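Local structure of flavodoxin (Fusobacterium nucleatum, 6OHK) at residues I78-K83 and D109-K114; G8-T13 and F37-G42; G120-D125 and I141-D146. The protein binds flavin mononucleotide and probably serves as a low-potential electron donor to a number of redox enzymes. The protein carries 1 engineered substitution. One frame throughout, in Å; residues are numbered along the deposited sequence.

Contact 1: residues I78-K83 and D109-K114; sequences IDFTGK and DIVVKK
The F80 ring has V111 over one face. Methyl CG2 of V111 stands 4.2 Å from the centroid of the F80 ring, displaced toward the rim on the CE2 side, in a CH-pi contact. K114 CB comes in obliquely, on the same side of the ring plane as V111 CG2, and lies 3.7 Å from F80 CD1. I110 CG2 also approaches obliquely, more loosely, at 4.4 Å from F80 CE1. L75, L52 and I46 add further apolar contacts to F80. The F80 ring is buried. These segments frame a beta-alpha-beta unit of the flavodoxin fold: 78-83 leads into strand 84-90, and helix 103-113 then runs back to strand 117-118, its parallel neighbour. K114 is the first residue past helix 103-113. Its carbonyl O and its NZ both bond to the loop. The carbonyl O accepts from F80 N at 2.9 Å, with a bent N-H...O angle of 134°. The K114 side chain is folded up, with chi2, chi3 and chi4 all near -55°. This curl brings NZ back to I78 O, 2.8 Å away and well above the carbonyl plane of I78. NZ also donates to E76 O, so the ammonium group sits at the end of helix 72-77. Beside this, D79 OD1 makes an Asx turn. It takes T81 N at 3.1 Å and T81 OG1 at 2.7 Å, the hydroxyl arriving on its syn side.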
loop_
_atom_site.group_PDB
_atom_site.type_symbol
_atom_site.label_atom_id
_atom_site.label_comp_id
_atom_site.label_asym_id
_atom_site.label_seq_id
_atom_site.Cartn_x
_atom_site.Cartn_y
_atom_site.Cartn_z
ATOM N N ILE A 78 -1.042 -17.403 -0.100
ATOM C CA ILE A 78 -1.963 -17.022 -1.157
ATOM C C ILE A 78 -1.244 -17.035 -2.494
ATOM O O ILE A 78 -0.095 -16.597 -2.606
ATOM C CB ILE A 78 -2.523 -15.625 -0.840
ATOM C CG1 ILE A 78 -3.324 -15.676 0.456
ATOM C CG2 ILE A 78 -3.369 -15.071 -2.005
ATOM C CD1 ILE A 78 -3.820 -14.322 0.946
ATOM N N ASP A 79 -1.936 -17.511 -3.522
ATOM C CA ASP A 79 -1.434 -17.448 -4.882
ATOM C C ASP A 79 -1.830 -16.095 -5.457
ATOM O O ASP A 79 -3.019 -15.817 -5.627
ATOM C CB ASP A 79 -2.049 -18.571 -5.714
ATOM C CG ASP A 79 -1.445 -18.673 -7.077
ATOM O OD1 ASP A 79 -0.580 -17.866 -7.432
ATOM O OD2 ASP A 79 -1.841 -19.605 -7.830
ATOM N N PHE A 80 -0.851 -15.240 -5.722
ATOM C CA PHE A 80 -1.107 -13.906 -6.263
ATOM C C PHE A 80 -1.084 -13.858 -7.788
ATOM O O PHE A 80 -1.221 -12.778 -8.366
ATOM C CB PHE A 80 -0.109 -12.877 -5.687
ATOM C CG PHE A 80 -0.429 -12.422 -4.296
ATOM C CD1 PHE A 80 -0.080 -13.188 -3.196
ATOM C CD2 PHE A 80 -1.084 -11.213 -4.083
ATOM C CE1 PHE A 80 -0.373 -12.749 -1.903
ATOM C CE2 PHE A 80 -1.401 -10.801 -2.805
ATOM C CZ PHE A 80 -1.034 -11.555 -1.727
ATOM N N THR A 81 -0.982 -15.015 -8.456
ATOM C CA THR A 81 -1.023 -15.052 -9.919
ATOM C C THR A 81 -2.271 -14.353 -10.411
ATOM O O THR A 81 -3.358 -14.613 -9.918
ATOM C CB THR A 81 -1.009 -16.503 -10.404
ATOM O OG1 THR A 81 0.185 -17.119 -9.928
ATOM C CG2 THR A 81 -1.026 -16.551 -11.930
ATOM N N GLY A 82 -2.114 -13.453 -11.364
ATOM C CA GLY A 82 -3.242 -12.748 -11.924
ATOM C C GLY A 82 -3.723 -11.560 -11.121
ATOM O O GLY A 82 -4.573 -10.809 -11.618
ATOM N N LYS A 83 -3.206 -11.352 -9.916
ATOM C CA LYS A 83 -3.596 -10.219 -9.096
ATOM C C LYS A 83 -2.752 -9.010 -9.408
ATOM O O LYS A 83 -1.582 -9.111 -9.774
ATOM C CB LYS A 83 -3.540 -10.559 -7.614
ATOM C CG LYS A 83 -4.402 -11.757 -7.224
ATOM C CD LYS A 83 -4.513 -11.811 -5.699
ATOM C CE LYS A 83 -5.181 -13.087 -5.189
ATOM N NZ LYS A 83 -6.553 -13.266 -5.745
ATOM N N ASP A 109 7.588 -8.005 -1.467
ATOM C CA ASP A 109 8.371 -9.200 -1.770
ATOM C C ASP A 109 7.482 -10.426 -1.832
ATOM O O ASP A 109 7.707 -11.312 -2.668
ATOM C CB ASP A 109 9.448 -9.390 -0.715
ATOM C CG ASP A 109 10.656 -8.452 -0.898
ATOM O OD1 ASP A 109 10.783 -7.780 -1.921
ATOM O OD2 ASP A 109 11.488 -8.421 0.042
ATOM N N ILE A 110 6.452 -10.479 -0.987
ATOM C CA ILE A 110 5.534 -11.615 -1.006
ATOM C C ILE A 110 4.666 -11.606 -2.251
ATOM O O ILE A 110 4.500 -12.643 -2.906
ATOM C CB ILE A 110 4.689 -11.644 0.277
ATOM C CG1 ILE A 110 5.583 -11.982 1.463
ATOM C CG2 ILE A 110 3.548 -12.640 0.136
ATOM C CD1 ILE A 110 5.009 -11.708 2.828
ATOM N N VAL A 111 4.082 -10.458 -2.608
ATOM C CA VAL A 111 3.243 -10.386 -3.792
ATOM C C VAL A 111 4.021 -10.854 -5.007
ATOM O O VAL A 111 3.530 -11.648 -5.812
ATOM C CB VAL A 111 2.707 -8.947 -3.977
ATOM C CG1 VAL A 111 2.000 -8.822 -5.302
ATOM C CG2 VAL A 111 1.789 -8.597 -2.842
ATOM N N VAL A 112 5.249 -10.366 -5.161
ATOM C CA VAL A 112 6.015 -10.689 -6.360
ATOM C C VAL A 112 6.417 -12.164 -6.350
ATOM O O VAL A 112 6.313 -12.859 -7.375
ATOM C CB VAL A 112 7.218 -9.744 -6.519
ATOM C CG1 VAL A 112 8.131 -10.199 -7.636
ATOM C CG2 VAL A 112 6.723 -8.319 -6.791
ATOM N N LYS A 113 6.872 -12.668 -5.220
ATOM C CA LYS A 113 7.291 -14.072 -5.153
ATOM C C LYS A 113 6.141 -15.014 -5.446
ATOM O O LYS A 113 6.367 -16.111 -5.995
ATOM C CB LYS A 113 7.875 -14.362 -3.768
ATOM C CG LYS A 113 8.165 -15.813 -3.427
ATOM C CD LYS A 113 8.686 -15.914 -1.988
ATOM C CE LYS A 113 9.057 -17.339 -1.622
ATOM N NZ LYS A 113 9.757 -17.390 -0.299
ATOM N N LYS A 114 4.918 -14.641 -5.072
ATOM C CA LYS A 114 3.747 -15.476 -5.266
ATOM C C LYS A 114 2.992 -15.171 -6.547
ATOM O O LYS A 114 1.850 -15.607 -6.706
ATOM C CB LYS A 114 2.831 -15.390 -4.055
ATOM C CG LYS A 114 3.469 -15.909 -2.765
ATOM C CD LYS A 114 4.095 -17.325 -2.900
ATOM C CE LYS A 114 3.128 -18.376 -3.429
ATOM N NZ LYS A 114 1.940 -18.585 -2.583
#

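Contact 2: residues G8-T13 and F37-G42. With FMN (flavin mononucleotide), chain B.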
loop_
_atom_site.group_PDB
_atom_site.type_symbol
_atom_site.label_atom_id
_atom_site.label_comp_id
_atom_site.label_asym_id
_atom_site.label_seq_id
_atom_site.Cartn_x
_atom_site.Cartn_y
_atom_site.Cartn_z
ATOM N N GLY A 8 -10.156 -4.819 -3.417
ATOM C CA GLY A 8 -10.017 -5.094 -1.992
ATOM C C GLY A 8 -8.980 -4.200 -1.358
ATOM O O GLY A 8 -7.824 -4.207 -1.792
ATOM N N ILE A 9 -9.381 -3.430 -0.361
ATOM C CA ILE A 9 -8.502 -2.514 0.355
ATOM C C ILE A 9 -8.243 -3.092 1.733
ATOM O O ILE A 9 -9.194 -3.327 2.496
ATOM C CB ILE A 9 -9.148 -1.128 0.473
ATOM C CG1 ILE A 9 -9.573 -0.602 -0.897
ATOM C CG2 ILE A 9 -8.208 -0.177 1.194
ATOM C CD1 ILE A 9 -10.396 0.667 -0.813
ATOM N N PHE A 10 -6.990 -3.336 2.055
ATOM C CA PHE A 10 -6.593 -3.958 3.317
ATOM C C PHE A 10 -5.615 -3.036 4.023
ATOM O O PHE A 10 -4.645 -2.603 3.407
ATOM C CB PHE A 10 -5.920 -5.291 3.043
ATOM C CG PHE A 10 -6.885 -6.328 2.502
ATOM C CD1 PHE A 10 -7.257 -6.355 1.151
ATOM C CD2 PHE A 10 -7.470 -7.244 3.354
ATOM C CE1 PHE A 10 -8.186 -7.253 0.703
ATOM C CE2 PHE A 10 -8.404 -8.157 2.893
ATOM C CZ PHE A 10 -8.753 -8.152 1.584
ATOM N N TYR A 11 -5.891 -2.702 5.283
ATOM C CA TYR A 11 -5.054 -1.753 6.010
ATOM C C TYR A 11 -4.854 -2.218 7.440
ATOM O O TYR A 11 -5.582 -3.069 7.945
ATOM C CB TYR A 11 -5.648 -0.332 5.971
ATOM C CG TYR A 11 -6.822 -0.172 6.874
ATOM C CD1 TYR A 11 -8.089 -0.567 6.481
ATOM C CD2 TYR A 11 -6.671 0.354 8.160
ATOM C CE1 TYR A 11 -9.171 -0.457 7.339
ATOM C CE2 TYR A 11 -7.758 0.459 9.023
ATOM C CZ TYR A 11 -8.998 0.050 8.595
ATOM O OH TYR A 11 -10.060 0.181 9.527
ATOM N N ALA A 12 -3.910 -1.563 8.114
ATOM C CA ALA A 12 -3.755 -1.649 9.552
ATOM C C ALA A 12 -3.456 -0.258 10.060
ATOM O O ALA A 12 -2.981 0.590 9.319
ATOM C CB ALA A 12 -2.613 -2.592 9.921
ATOM N N THR A 13 -3.685 -0.045 11.353
ATOM C CA THR A 13 -3.397 1.256 11.970
ATOM C C THR A 13 -3.088 1.072 13.440
ATOM O O THR A 13 -3.688 0.213 14.086
ATOM C CB THR A 13 -4.570 2.231 11.794
ATOM O OG1 THR A 13 -4.197 3.538 12.237
ATOM C CG2 THR A 13 -5.790 1.799 12.580
ATOM N N PHE A 37 -11.019 -3.785 4.571
ATOM C CA PHE A 37 -10.756 -4.718 5.647
ATOM C C PHE A 37 -9.595 -4.229 6.481
ATOM O O PHE A 37 -8.606 -3.718 5.937
ATOM C CB PHE A 37 -10.327 -6.079 5.079
ATOM C CG PHE A 37 -11.315 -6.698 4.136
ATOM C CD1 PHE A 37 -11.313 -6.349 2.801
ATOM C CD2 PHE A 37 -12.239 -7.630 4.574
ATOM C CE1 PHE A 37 -12.213 -6.900 1.900
ATOM C CE2 PHE A 37 -13.115 -8.202 3.687
ATOM C CZ PHE A 37 -13.098 -7.844 2.333
ATOM N N ASN A 38 -9.708 -4.368 7.797
ATOM C CA ASN A 38 -8.627 -4.108 8.733
ATOM C C ASN A 38 -7.976 -5.432 9.056
ATOM O O ASN A 38 -8.642 -6.337 9.574
ATOM C CB ASN A 38 -9.195 -3.448 9.993
ATOM C CG ASN A 38 -8.132 -3.011 10.976
ATOM O OD1 ASN A 38 -7.102 -3.615 11.133
ATOM N ND2 ASN A 38 -8.436 -1.924 11.694
ATOM N N VAL A 39 -6.693 -5.567 8.756
ATOM C CA VAL A 39 -6.010 -6.851 8.890
ATOM C C VAL A 39 -5.781 -7.275 10.336
ATOM O O VAL A 39 -5.317 -8.398 10.573
ATOM C CB VAL A 39 -4.729 -6.931 8.041
ATOM C CG1 VAL A 39 -5.086 -6.746 6.579
ATOM C CG2 VAL A 39 -3.672 -5.961 8.499
ATOM N N LYS A 40 -6.168 -6.449 11.307
ATOM C CA LYS A 40 -6.292 -6.999 12.656
ATOM C C LYS A 40 -7.289 -8.136 12.688
ATOM O O LYS A 40 -7.255 -8.944 13.632
ATOM C CB LYS A 40 -6.674 -5.936 13.670
ATOM C CG LYS A 40 -8.069 -5.454 13.626
ATOM C CD LYS A 40 -8.131 -4.252 14.578
ATOM C CE LYS A 40 -9.485 -3.703 14.788
ATOM N NZ LYS A 40 -9.467 -2.726 15.950
ATOM N N ASN A 41 -8.179 -8.219 11.710
ATOM C CA ASN A 41 -9.138 -9.304 11.578
ATOM C C ASN A 41 -8.676 -10.378 10.619
ATOM O O ASN A 41 -9.488 -11.222 10.220
ATOM C CB ASN A 41 -10.481 -8.728 11.144
ATOM C CG ASN A 41 -11.028 -7.782 12.168
ATOM O OD1 ASN A 41 -11.091 -8.132 13.374
ATOM N ND2 ASN A 41 -11.374 -6.576 11.764
ATOM N N GLY A 42 -7.408 -10.362 10.228
ATOM C CA GLY A 42 -6.835 -11.377 9.366
ATOM C C GLY A 42 -6.683 -10.912 7.926
ATOM O O GLY A 42 -7.065 -9.805 7.537
HETATM N N1 FMN B . 7.798 5.922 9.961
HETATM C C2 FMN B . 8.686 5.453 8.981
HETATM O O2 FMN B . 8.669 5.882 7.876
HETATM N N3 FMN B . 9.646 4.456 9.374
HETATM C C4 FMN B . 9.765 3.925 10.630
HETATM O O4 FMN B . 10.613 3.079 10.828
HETATM C C4A FMN B . 8.867 4.432 11.608
HETATM N N5 FMN B . 8.946 3.939 12.909
HETATM C C5A FMN B . 8.064 4.538 13.851
HETATM C C6 FMN B . 8.196 4.172 15.203
HETATM C C7 FMN B . 7.348 4.714 16.148
HETATM C C7M FMN B . 7.546 4.167 17.571
HETATM C C8 FMN B . 6.436 5.695 15.790
HETATM C C8M FMN B . 5.502 6.233 16.853
HETATM C C9 FMN B . 6.309 6.064 14.452
HETATM C C9A FMN B . 7.135 5.511 13.506
HETATM N N10 FMN B . 6.989 5.908 12.116
HETATM C C10 FMN B . 7.902 5.395 11.219
HETATM C "C1'" FMN B . 5.996 6.904 11.718
HETATM C "C2'" FMN B . 4.576 6.274 11.602
HETATM O "O2'" FMN B . 4.531 5.219 10.658
HETATM C "C3'" FMN B . 3.593 7.360 11.129
HETATM O "O3'" FMN B . 3.465 8.295 12.183
HETATM C "C4'" FMN B . 2.213 6.884 10.680
HETATM O "O4'" FMN B . 1.512 8.000 10.143
HETATM C "C5'" FMN B . 1.397 6.263 11.808
HETATM O "O5'" FMN B . 0.230 5.699 11.233
HETATM P P FMN B . -0.969 5.184 12.172
HETATM O O1P FMN B . -1.999 4.695 11.179
HETATM O O2P FMN B . -0.496 4.110 13.091
HETATM O O3P FMN B . -1.467 6.397 12.968
HETATM O O HOH W 1 -5.068 -2.270 12.556
#
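N38 packs against Y11, and its side-chain OD1 takes two hydrogen bonds. K40 N donates to N38 OD1 at 3.0 Å, which makes an Asx turn just past the strand. A water donates to N38 OD1 at 2.8 Å and itself accepts from T13 N, so it bridges the two segments. With chi1 at -174°, the N38 amide swings away from its own backbone N and slants across the Y11 ring toward the phenol oxygen. There N38 ND2 gives a weak bond to Y11 OH, 3.4 Å away, with the ring and amide planes 46° apart. N38 CA sits over one face of the same ring, toward its rim. The backbones pair as parallel strands: F37 N donates to I9 O, Y11 N to F37 O, and V39 N to Y11 O. F10 and F37 carry the other face of the sheet. Their rings are nearly parallel, planes 6° apart and centroids 4.5 Å apart, but shifted so far that little of one ring covers the other. F10 CZ comes within 3.4 Å of F37 CD1. Beyond them V39 CG2 meets A12 CB at 3.8 Å, and W68 touches both A12 and V39. T13 OG1 hydrogen-bonds the flavin phosphate oxygen O1P at 2.7 Å. T15, T17 and T18 also bond the flavin nucleotide through their hydroxyls. Strands 7-11 and 34-38, with helix 17-28 between them, form the beta-alpha-beta unit of the flavodoxin fold, whose first strand runs into the phosphate-binding loop.

Contact 3: residues G120-D125 and I141-D146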
loop_
_atom_site.group_PDB
_atom_site.type_symbol
_atom_site.label_atom_id
_atom_site.label_comp_id
_atom_site.label_asym_id
_atom_site.label_seq_id
_atom_site.Cartn_x
_atom_site.Cartn_y
_atom_site.Cartn_z
ATOM N N GLY A 120 1.887 1.053 -9.774
ATOM C CA GLY A 120 1.899 2.306 -9.055
ATOM C C GLY A 120 3.196 2.628 -8.346
ATOM O O GLY A 120 3.175 3.156 -7.234
ATOM N N PHE A 121 4.324 2.330 -8.964
ATOM C CA PHE A 121 5.578 2.894 -8.471
ATOM C C PHE A 121 5.516 4.421 -8.578
ATOM O O PHE A 121 4.814 4.988 -9.410
ATOM C CB PHE A 121 6.771 2.374 -9.278
ATOM C CG PHE A 121 7.170 0.977 -9.000
ATOM C CD1 PHE A 121 6.394 0.094 -8.280
ATOM C CD2 PHE A 121 8.407 0.536 -9.482
ATOM C CE1 PHE A 121 6.849 -1.188 -8.059
ATOM C CE2 PHE A 121 8.852 -0.735 -9.275
ATOM C CZ PHE A 121 8.068 -1.629 -8.562
ATOM N N THR A 122 6.252 5.108 -7.711
ATOM C CA THR A 122 6.193 6.558 -7.636
ATOM C C THR A 122 7.594 7.160 -7.642
ATOM O O THR A 122 8.580 6.527 -7.267
ATOM C CB THR A 122 5.416 7.057 -6.406
ATOM O OG1 THR A 122 6.047 6.613 -5.189
ATOM C CG2 THR A 122 3.949 6.587 -6.450
ATOM N N SER A 123 7.647 8.407 -8.090
ATOM C CA SER A 123 8.901 9.140 -8.108
ATOM C C SER A 123 9.365 9.484 -6.703
ATOM O O SER A 123 8.564 9.844 -5.836
ATOM C CB SER A 123 8.669 10.433 -8.874
ATOM O OG SER A 123 9.825 11.254 -8.806
ATOM N N THR A 124 10.681 9.448 -6.500
ATOM C CA THR A 124 11.274 9.934 -5.257
ATOM C C THR A 124 11.425 11.460 -5.200
ATOM O O THR A 124 11.876 11.982 -4.181
ATOM C CB THR A 124 12.641 9.281 -4.999
ATOM O OG1 THR A 124 13.569 9.682 -6.022
ATOM C CG2 THR A 124 12.548 7.767 -4.994
ATOM N N ASP A 125 11.025 12.189 -6.228
ATOM C CA ASP A 125 11.144 13.641 -6.199
ATOM C C ASP A 125 10.319 14.225 -5.056
ATOM O O ASP A 125 9.160 13.858 -4.851
ATOM C CB ASP A 125 10.635 14.242 -7.515
ATOM C CG ASP A 125 11.538 13.957 -8.703
ATOM O OD1 ASP A 125 12.624 13.378 -8.521
ATOM O OD2 ASP A 125 11.129 14.329 -9.829
ATOM N N ILE A 141 8.445 1.677 -4.568
ATOM C CA ILE A 141 7.635 0.533 -4.960
ATOM C C ILE A 141 6.146 0.704 -4.654
ATOM O O ILE A 141 5.369 -0.240 -4.883
ATOM C CB ILE A 141 8.178 -0.763 -4.345
ATOM C CG1 ILE A 141 8.143 -0.728 -2.802
ATOM C CG2 ILE A 141 9.579 -1.039 -4.895
ATOM C CD1 ILE A 141 8.775 -1.870 -2.122
ATOM N N GLY A 142 5.729 1.871 -4.194
ATOM C CA GLY A 142 4.328 2.158 -3.961
ATOM C C GLY A 142 4.167 3.624 -3.669
ATOM O O GLY A 142 5.096 4.425 -3.845
ATOM N N LEU A 143 3.001 3.968 -3.165
ATOM C CA LEU A 143 2.714 5.326 -2.756
ATOM C C LEU A 143 3.254 5.561 -1.359
ATOM O O LEU A 143 2.931 4.800 -0.437
ATOM C CB LEU A 143 1.209 5.530 -2.769
ATOM C CG LEU A 143 0.706 6.913 -2.448
ATOM C CD1 LEU A 143 1.232 7.930 -3.457
ATOM C CD2 LEU A 143 -0.772 6.922 -2.367
ATOM N N ALA A 144 4.068 6.604 -1.194
ATOM C CA ALA A 144 4.732 6.901 0.077
ATOM C C ALA A 144 4.140 8.178 0.650
ATOM O O ALA A 144 4.286 9.259 0.056
ATOM C CB ALA A 144 6.238 7.023 -0.153
ATOM N N LEU A 145 3.448 8.072 1.760
ATOM C CA LEU A 145 2.765 9.211 2.343
ATOM C C LEU A 145 3.442 9.606 3.645
ATOM O O LEU A 145 3.951 8.760 4.385
ATOM C CB LEU A 145 1.293 8.915 2.583
ATOM C CG LEU A 145 0.530 8.541 1.310
ATOM C CD1 LEU A 145 -0.875 8.119 1.649
ATOM C CD2 LEU A 145 0.517 9.679 0.312
ATOM N N ASP A 146 3.441 10.912 3.927
ATOM C CA ASP A 146 4.024 11.421 5.172
ATOM C C ASP A 146 3.054 12.467 5.693
ATOM O O ASP A 146 3.065 13.614 5.266
ATOM C CB ASP A 146 5.411 12.000 4.927
ATOM C CG ASP A 146 6.094 12.466 6.197
ATOM O OD1 ASP A 146 5.399 12.731 7.196
ATOM O OD2 ASP A 146 7.355 12.569 6.165
HETATM O O HOH W 2 4.796 8.365 -3.512
#
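T122 reaches toward G142 from its CB outward. CB is 3.7 Å from G142 O. From there the side chain forks. OG1 lies between the backbone N and the carbonyl carbon (chi1 61°), and this places it in front of the G142 carbonyl. The hydroxyl of T122 donates to G142 O at 2.7 Å, tilted 28° from the carbonyl plane. It also accepts from a water 2.7 Å from T122 OG1. That water in turn accepts from A144 N at 3.0 Å. The hydroxyl and its water thus serve two polar backbone groups of one strand. The other branch, CG2, rests against G142 O at 3.6 Å and L143 CA at 4.1 Å. W161 of helix 154-166 touches both T122 and L143.

The neighbouring F121 is held by different means. I141 CA lies over one face of its ring, 3.9 Å from the F121 centroid and offset toward the rim. I141 CB is 4.0 Å from F121 CE1. Y108 of helix 103-113 touches both F121 and I141. G120 O, at the start of the segment, packs on G142 CA and takes a hydrogen bond from W161 NE1.

Strands 117-118 and 139-145 both pair in parallel with strand 84-90. The loop between them splits what would be one edge strand, consistent with the insertion in the fifth strand of long-chain flavodoxins, and residues 120-125 lie near its start. No direct backbone hydrogen bond joins the two segments, though T122 bonds F140 through the backbone just before 141-146. Between these two segments the polar link runs through one hydroxyl and one water, and CH-pi packing adds to it.

From the N terminus, contact 2 comes first. It closes the loop through helix 17-28 and joins strands 7-11 and 34-38 near the flavin phosphate. The chain then passes through strand 51-59 and helix 72-77 to contact 1. This one closes over strand 84-90 and helix 103-113, tying the end of that helix to the loop before the strand. Contact 3 follows and closes the loop between strands 117-118 and 139-145. The three are in series, so none nests in or crosses another. Contacts 2 and 3 reach the same sheet on opposite sides of the chain's centre, their own centres about 21 Å apart.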